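PDB 5GZT: chitinase from Paenibacillus sp. FPU-7, which probably hydrolyses chitin and chitodextrins at random internal beta-1,4 linkages between N-acetylglucosamine units. Local coordinates for residues A990-D995 / G1035-A1040; P1075-P1080 / T1086-D1091. All coordinates share one frame; numbering follows the deposited sequence.

Contact 1: residues A990-D995 / G1035-A1040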
loop_
_atom_site.group_PDB
_atom_site.type_symbol
_atom_site.label_atom_id
_atom_site.label_comp_id
_atom_site.label_asym_id
_atom_site.label_seq_id
_atom_site.Cartn_x
_atom_site.Cartn_y
_atom_site.Cartn_z
ATOM N N ALA B 990 -8.851 15.766 13.107
ATOM C CA ALA B 990 -8.029 14.568 12.720
ATOM C C ALA B 990 -8.949 13.401 12.402
ATOM O O ALA B 990 -8.636 12.583 11.545
ATOM C CB ALA B 990 -6.981 14.214 13.838
ATOM N N LEU B 991 -10.124 13.381 13.039
ATOM C CA LEU B 991 -11.173 12.376 12.762
ATOM C C LEU B 991 -12.123 12.653 11.598
ATOM O O LEU B 991 -13.059 11.893 11.418
ATOM C CB LEU B 991 -11.967 12.082 14.033
ATOM C CG LEU B 991 -11.085 11.485 15.145
ATOM C CD1 LEU B 991 -11.887 11.103 16.406
ATOM C CD2 LEU B 991 -10.293 10.266 14.632
ATOM N N SER B 992 -11.881 13.675 10.758
ATOM C CA SER B 992 -12.702 13.836 9.596
ATOM C C SER B 992 -11.844 14.365 8.451
ATOM O O SER B 992 -11.947 15.557 8.065
ATOM C CB SER B 992 -13.908 14.758 9.935
ATOM O OG SER B 992 -14.791 14.740 8.842
ATOM N N PRO B 993 -11.002 13.482 7.885
ATOM C CA PRO B 993 -10.114 13.930 6.876
ATOM C C PRO B 993 -10.837 14.662 5.718
ATOM O O PRO B 993 -11.849 14.214 5.250
ATOM C CB PRO B 993 -9.437 12.607 6.366
ATOM C CG PRO B 993 -9.620 11.616 7.521
ATOM C CD PRO B 993 -10.838 12.043 8.208
ATOM N N GLY B 994 -10.274 15.765 5.239
ATOM C CA GLY B 994 -10.826 16.447 4.056
ATOM C C GLY B 994 -12.010 17.375 4.418
ATOM O O GLY B 994 -12.487 18.050 3.537
ATOM N N ASP B 995 -12.398 17.448 5.682
ATOM C CA ASP B 995 -13.555 18.219 6.108
ATOM C C ASP B 995 -13.281 19.757 6.204
ATOM O O ASP B 995 -12.124 20.213 6.153
ATOM C CB ASP B 995 -14.074 17.689 7.454
ATOM C CG ASP B 995 -15.621 17.794 7.626
ATOM O OD1 ASP B 995 -16.317 18.516 6.844
ATOM O OD2 ASP B 995 -16.119 17.210 8.620
ATOM N N GLY B 1035 -21.467 11.622 20.497
ATOM C CA GLY B 1035 -22.229 12.076 19.319
ATOM C C GLY B 1035 -21.417 12.658 18.158
ATOM O O GLY B 1035 -21.999 12.957 17.112
ATOM N N LEU B 1036 -20.083 12.727 18.294
ATOM C CA LEU B 1036 -19.240 13.398 17.308
ATOM C C LEU B 1036 -18.965 12.517 16.116
ATOM O O LEU B 1036 -18.415 11.438 16.279
ATOM C CB LEU B 1036 -17.911 13.797 17.942
ATOM C CG LEU B 1036 -16.888 14.482 17.014
ATOM C CD1 LEU B 1036 -17.481 15.793 16.514
ATOM C CD2 LEU B 1036 -15.575 14.701 17.802
ATOM N N PHE B 1037 -19.326 12.981 14.936
ATOM C CA PHE B 1037 -19.170 12.242 13.668
ATOM C C PHE B 1037 -19.962 10.915 13.723
ATOM O O PHE B 1037 -19.462 9.863 13.291
ATOM C CB PHE B 1037 -17.690 12.003 13.255
ATOM C CG PHE B 1037 -16.826 13.265 13.253
ATOM C CD1 PHE B 1037 -17.216 14.407 12.510
ATOM C CD2 PHE B 1037 -15.607 13.303 13.932
ATOM C CE1 PHE B 1037 -16.406 15.553 12.495
ATOM C CE2 PHE B 1037 -14.800 14.448 13.919
ATOM C CZ PHE B 1037 -15.222 15.565 13.231
ATOM N N GLN B 1038 -21.193 11.001 14.238
ATOM C CA GLN B 1038 -22.139 9.869 14.293
ATOM C C GLN B 1038 -23.275 10.039 13.293
ATOM O O GLN B 1038 -23.751 11.151 13.046
ATOM C CB GLN B 1038 -22.695 9.716 15.717
ATOM C CG GLN B 1038 -21.615 9.336 16.731
ATOM C CD GLN B 1038 -20.759 8.149 16.302
ATOM O OE1 GLN B 1038 -21.272 7.088 15.985
ATOM N NE2 GLN B 1038 -19.450 8.338 16.292
ATOM N N GLN B 1039 -23.663 8.935 12.674
ATOM C CA GLN B 1039 -24.895 8.898 11.880
ATOM C C GLN B 1039 -26.103 9.198 12.821
ATOM O O GLN B 1039 -26.144 8.746 13.969
ATOM C CB GLN B 1039 -24.981 7.557 11.177
ATOM C CG GLN B 1039 -26.182 7.391 10.267
ATOM C CD GLN B 1039 -26.222 8.403 9.130
ATOM O OE1 GLN B 1039 -25.231 8.590 8.405
ATOM N NE2 GLN B 1039 -27.383 9.051 8.956
ATOM N N ALA B 1040 -27.003 10.072 12.390
ATOM C CA ALA B 1040 -28.138 10.500 13.231
ATOM C C ALA B 1040 -29.460 10.113 12.553
ATOM O O ALA B 1040 -29.505 9.885 11.343
ATOM C CB ALA B 1040 -28.106 11.982 13.523
#

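Contact 2: residues P1075-P1080 / T1086-D1091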
loop_
_atom_site.group_PDB
_atom_site.type_symbol
_atom_site.label_atom_id
_atom_site.label_comp_id
_atom_site.label_asym_id
_atom_site.label_seq_id
_atom_site.Cartn_x
_atom_site.Cartn_y
_atom_site.Cartn_z
ATOM N N PRO B 1075 -15.620 23.378 20.148
ATOM C CA PRO B 1075 -16.506 22.805 21.133
ATOM C C PRO B 1075 -17.773 22.185 20.552
ATOM O O PRO B 1075 -18.209 22.484 19.400
ATOM C CB PRO B 1075 -16.883 24.007 21.954
ATOM C CG PRO B 1075 -17.021 25.092 20.885
ATOM C CD PRO B 1075 -15.921 24.809 19.931
ATOM N N TYR B 1076 -18.350 21.285 21.355
ATOM C CA TYR B 1076 -19.633 20.703 21.076
ATOM C C TYR B 1076 -20.302 20.290 22.364
ATOM O O TYR B 1076 -19.648 20.130 23.385
ATOM C CB TYR B 1076 -19.586 19.531 20.110
ATOM C CG TYR B 1076 -18.688 18.338 20.449
ATOM C CD1 TYR B 1076 -17.312 18.410 20.315
ATOM C CD2 TYR B 1076 -19.222 17.122 20.856
ATOM C CE1 TYR B 1076 -16.493 17.300 20.588
ATOM C CE2 TYR B 1076 -18.424 16.015 21.116
ATOM C CZ TYR B 1076 -17.051 16.115 20.992
ATOM O OH TYR B 1076 -16.255 15.053 21.258
ATOM N N LEU B 1077 -21.617 20.151 22.295
ATOM C CA LEU B 1077 -22.447 19.778 23.431
ATOM C C LEU B 1077 -23.059 18.445 23.058
ATOM O O LEU B 1077 -23.409 18.268 21.898
ATOM C CB LEU B 1077 -23.563 20.794 23.662
ATOM C CG LEU B 1077 -23.389 21.957 24.631
ATOM C CD1 LEU B 1077 -21.989 22.378 24.935
ATOM C CD2 LEU B 1077 -24.256 23.149 24.235
ATOM N N TYR B 1078 -23.183 17.534 24.042
ATOM C CA TYR B 1078 -24.001 16.319 23.895
ATOM C C TYR B 1078 -24.922 16.170 25.126
ATOM O O TYR B 1078 -24.579 16.551 26.287
ATOM C CB TYR B 1078 -23.134 15.069 23.654
ATOM C CG TYR B 1078 -23.952 13.845 23.238
ATOM C CD1 TYR B 1078 -24.579 13.804 22.009
ATOM C CD2 TYR B 1078 -24.123 12.738 24.102
ATOM C CE1 TYR B 1078 -25.371 12.748 21.634
ATOM C CE2 TYR B 1078 -24.911 11.637 23.708
ATOM C CZ TYR B 1078 -25.537 11.649 22.480
ATOM O OH TYR B 1078 -26.301 10.593 22.008
ATOM N N ASN B 1079 -26.133 15.735 24.839
ATOM C CA ASN B 1079 -27.131 15.433 25.889
ATOM C C ASN B 1079 -27.763 14.108 25.428
ATOM O O ASN B 1079 -28.555 14.087 24.486
ATOM C CB ASN B 1079 -28.172 16.544 26.062
ATOM C CG ASN B 1079 -29.212 16.234 27.164
ATOM O OD1 ASN B 1079 -29.440 15.082 27.522
ATOM N ND2 ASN B 1079 -29.828 17.281 27.711
ATOM N N PRO B 1080 -27.384 12.982 26.073
ATOM C CA PRO B 1080 -27.958 11.678 25.657
ATOM C C PRO B 1080 -29.505 11.635 25.807
ATOM O O PRO B 1080 -30.230 10.965 25.017
ATOM C CB PRO B 1080 -27.252 10.660 26.576
ATOM C CG PRO B 1080 -26.492 11.440 27.619
ATOM C CD PRO B 1080 -26.640 12.921 27.346
ATOM N N THR B 1086 -28.999 14.569 21.583
ATOM C CA THR B 1086 -28.822 15.887 20.899
ATOM C C THR B 1086 -27.337 16.399 20.947
ATOM O O THR B 1086 -26.713 16.478 22.005
ATOM C CB THR B 1086 -29.825 16.932 21.446
ATOM O OG1 THR B 1086 -31.127 16.509 21.060
ATOM C CG2 THR B 1086 -29.596 18.344 20.863
ATOM N N PHE B 1087 -26.809 16.670 19.746
ATOM C CA PHE B 1087 -25.432 17.104 19.524
ATOM C C PHE B 1087 -25.483 18.517 18.986
ATOM O O PHE B 1087 -26.162 18.750 17.990
ATOM C CB PHE B 1087 -24.791 16.206 18.452
ATOM C CG PHE B 1087 -23.390 16.602 18.083
ATOM C CD1 PHE B 1087 -23.155 17.516 17.025
ATOM C CD2 PHE B 1087 -22.308 16.060 18.743
ATOM C CE1 PHE B 1087 -21.855 17.887 16.680
ATOM C CE2 PHE B 1087 -21.000 16.424 18.393
ATOM C CZ PHE B 1087 -20.771 17.351 17.360
ATOM N N ILE B 1088 -24.717 19.414 19.592
ATOM C CA ILE B 1088 -24.696 20.847 19.223
ATOM C C ILE B 1088 -23.262 21.269 18.805
ATOM O O ILE B 1088 -22.339 20.977 19.510
ATOM C CB ILE B 1088 -25.151 21.728 20.410
ATOM C CG1 ILE B 1088 -26.572 21.379 20.849
ATOM C CG2 ILE B 1088 -25.123 23.219 20.072
ATOM C CD1 ILE B 1088 -27.655 21.472 19.762
ATOM N N THR B 1089 -23.131 22.025 17.721
ATOM C CA THR B 1089 -21.837 22.527 17.226
ATOM C C THR B 1089 -21.929 24.018 17.089
ATOM O O THR B 1089 -22.902 24.548 16.503
ATOM C CB THR B 1089 -21.455 21.855 15.914
ATOM O OG1 THR B 1089 -20.382 22.558 15.289
ATOM C CG2 THR B 1089 -22.662 21.692 14.958
ATOM N N TYR B 1090 -20.966 24.686 17.694
ATOM C CA TYR B 1090 -21.047 26.122 17.893
ATOM C C TYR B 1090 -19.653 26.717 18.054
ATOM O O TYR B 1090 -18.673 25.913 18.126
ATOM C CB TYR B 1090 -21.958 26.445 19.105
ATOM C CG TYR B 1090 -21.449 25.999 20.445
ATOM C CD1 TYR B 1090 -21.380 24.631 20.789
ATOM C CD2 TYR B 1090 -21.054 26.911 21.384
ATOM C CE1 TYR B 1090 -20.880 24.224 22.018
ATOM C CE2 TYR B 1090 -20.588 26.516 22.653
ATOM C CZ TYR B 1090 -20.497 25.176 22.973
ATOM O OH TYR B 1090 -19.986 24.825 24.218
ATOM N N ASP B 1091 -19.538 28.072 18.107
ATOM C CA ASP B 1091 -18.313 28.743 18.550
ATOM C C ASP B 1091 -18.491 29.185 19.960
ATOM O O ASP B 1091 -19.526 29.718 20.259
ATOM C CB ASP B 1091 -17.955 30.051 17.736
ATOM C CG ASP B 1091 -17.080 29.786 16.505
ATOM O OD1 ASP B 1091 -16.176 28.911 16.603
ATOM O OD2 ASP B 1091 -17.405 30.364 15.407
HETATM O O HOH W 1 -18.231 22.190 16.831
#

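Contact 1: residues A990-D995 / G1035-A1040
In the second family 18 domain of the chain, where a loop at the end of the barrel meets the insertion, Phe1037 and Ser992 touch between two type II beta turns that face each other at the surface. The turn Ser992 to Asp995 lies in the loop that follows barrel strand 964-967, and the turn Gly1035 to Gln1038 in the insertion between strands 1015-1020 and 1110-1114. Phe1037 carries the contact, and no hydrogen bond crosses it. With CG anti to its carbonyl carbon (chi1 -51°), the phenyl group reaches over to the other turn, where Ser992 CB lies 3.9 Å from the centroid of the Phe1037 ring in a CH-pi contact, offset toward the rim. The opposite face is taken by the neighbouring residue, Leu1036 CD1 resting 3.8 Å above the centre of the Phe1037 ring, which thus lies between a serine methylene and a leucine methyl. Leu991 CB approaches Phe1037 CE2 obliquely at 3.7 Å. Replacing Phe1037 by alanine removes the ring and is likely to open a gap between Ser992 CB and Leu1036 CD1, leaving the two turns without their main point of touch. Asp995 is held through both carboxylate oxygens: its OD1 is hydrogen-bonded to His973 NE2, while Ser992 OG donates to Asp995 OD2 at 2.8 Å, meeting it on the anti side and 35° out of the carboxylate plane.

Contact 2: residues P1075-P1080 / T1086-D1091
Pro1075 sits as a knob on the Tyr1090 ring, at the end of a two-stranded antiparallel ladder remote from its turn. Pro1075 CG stands almost over the ring centre, 4.1 Å from the Tyr1090 centroid and 11° off the normal. The phenol stands there because Tyr1090 CG lies between its backbone N and carbonyl carbon (chi1 66°), which brings the ring back alongside strand 1075-1079. Leu1077, whose side chain crosses that of Tyr1090 at about a right angle, pushes CD1 to 3.6 Å from Tyr1090 CE1, so the ring fits against the proline and the leucine together. The base of Leu1077 also packs on its cross-strand neighbour, with Leu1077 CB 3.7 Å from Ile1088 CB.

On the sheet face bearing Tyr1076, Tyr1078 and Phe1087, the fit is diagonal. Phe1087, its CG anti to the backbone N, leans toward Tyr1076; the rings lie obliquely, centroids 5.2 Å apart and planes at 33°, but their closest carbons are modelled too near each other, so the detailed fit is doubtful. Tyr1078, the direct partner of Phe1087, presents its ring edge to Phe1087 CA, and its CD1 comes 3.4 Å from Thr1086 O. Leu1077 and Ile1088 exchange two backbone hydrogen bonds, as do Asn1079 and Thr1086. Beyond this ladder a water donates to Pro1075 O at 2.6 Å and also joins Thr1089 OG1 at 2.7 Å; the same hydroxyl oxygen is hydrogen-bonded to Gln983 N. Strands 1065-1069 and 1024-1026 extend the ladder on its two outer sides. The arrangement is a beta hairpin forming the centre of the four-stranded antiparallel sheet in the insertion between the last two barrel strands, the position of the chitinase insertion domain in family 18 enzymes.

Contacts 1 and 2 follow one another along the chain, their centres about 13 Å apart, and meet through residues 1035-1036. Gly1035 O lies 3.5 Å from Phe1087 CD2, and Gly1035 CA 4.0 Å from Tyr1078 CE1. Leu1036, which backs the Phe1037 ring, also brings CD2 to 3.5 Å from Tyr1076 OH of contact 2. The turn at 1035-1038 thus links the aromatic face of the hairpin to the loop after strand 964-967. In related family 18 chitinases the insertion forms one wall of the substrate cleft, and it probably does so here. The sodium ion, held by Glu44, Thr50, Phe52 and Ser72, belongs to the separate N-terminal beta region.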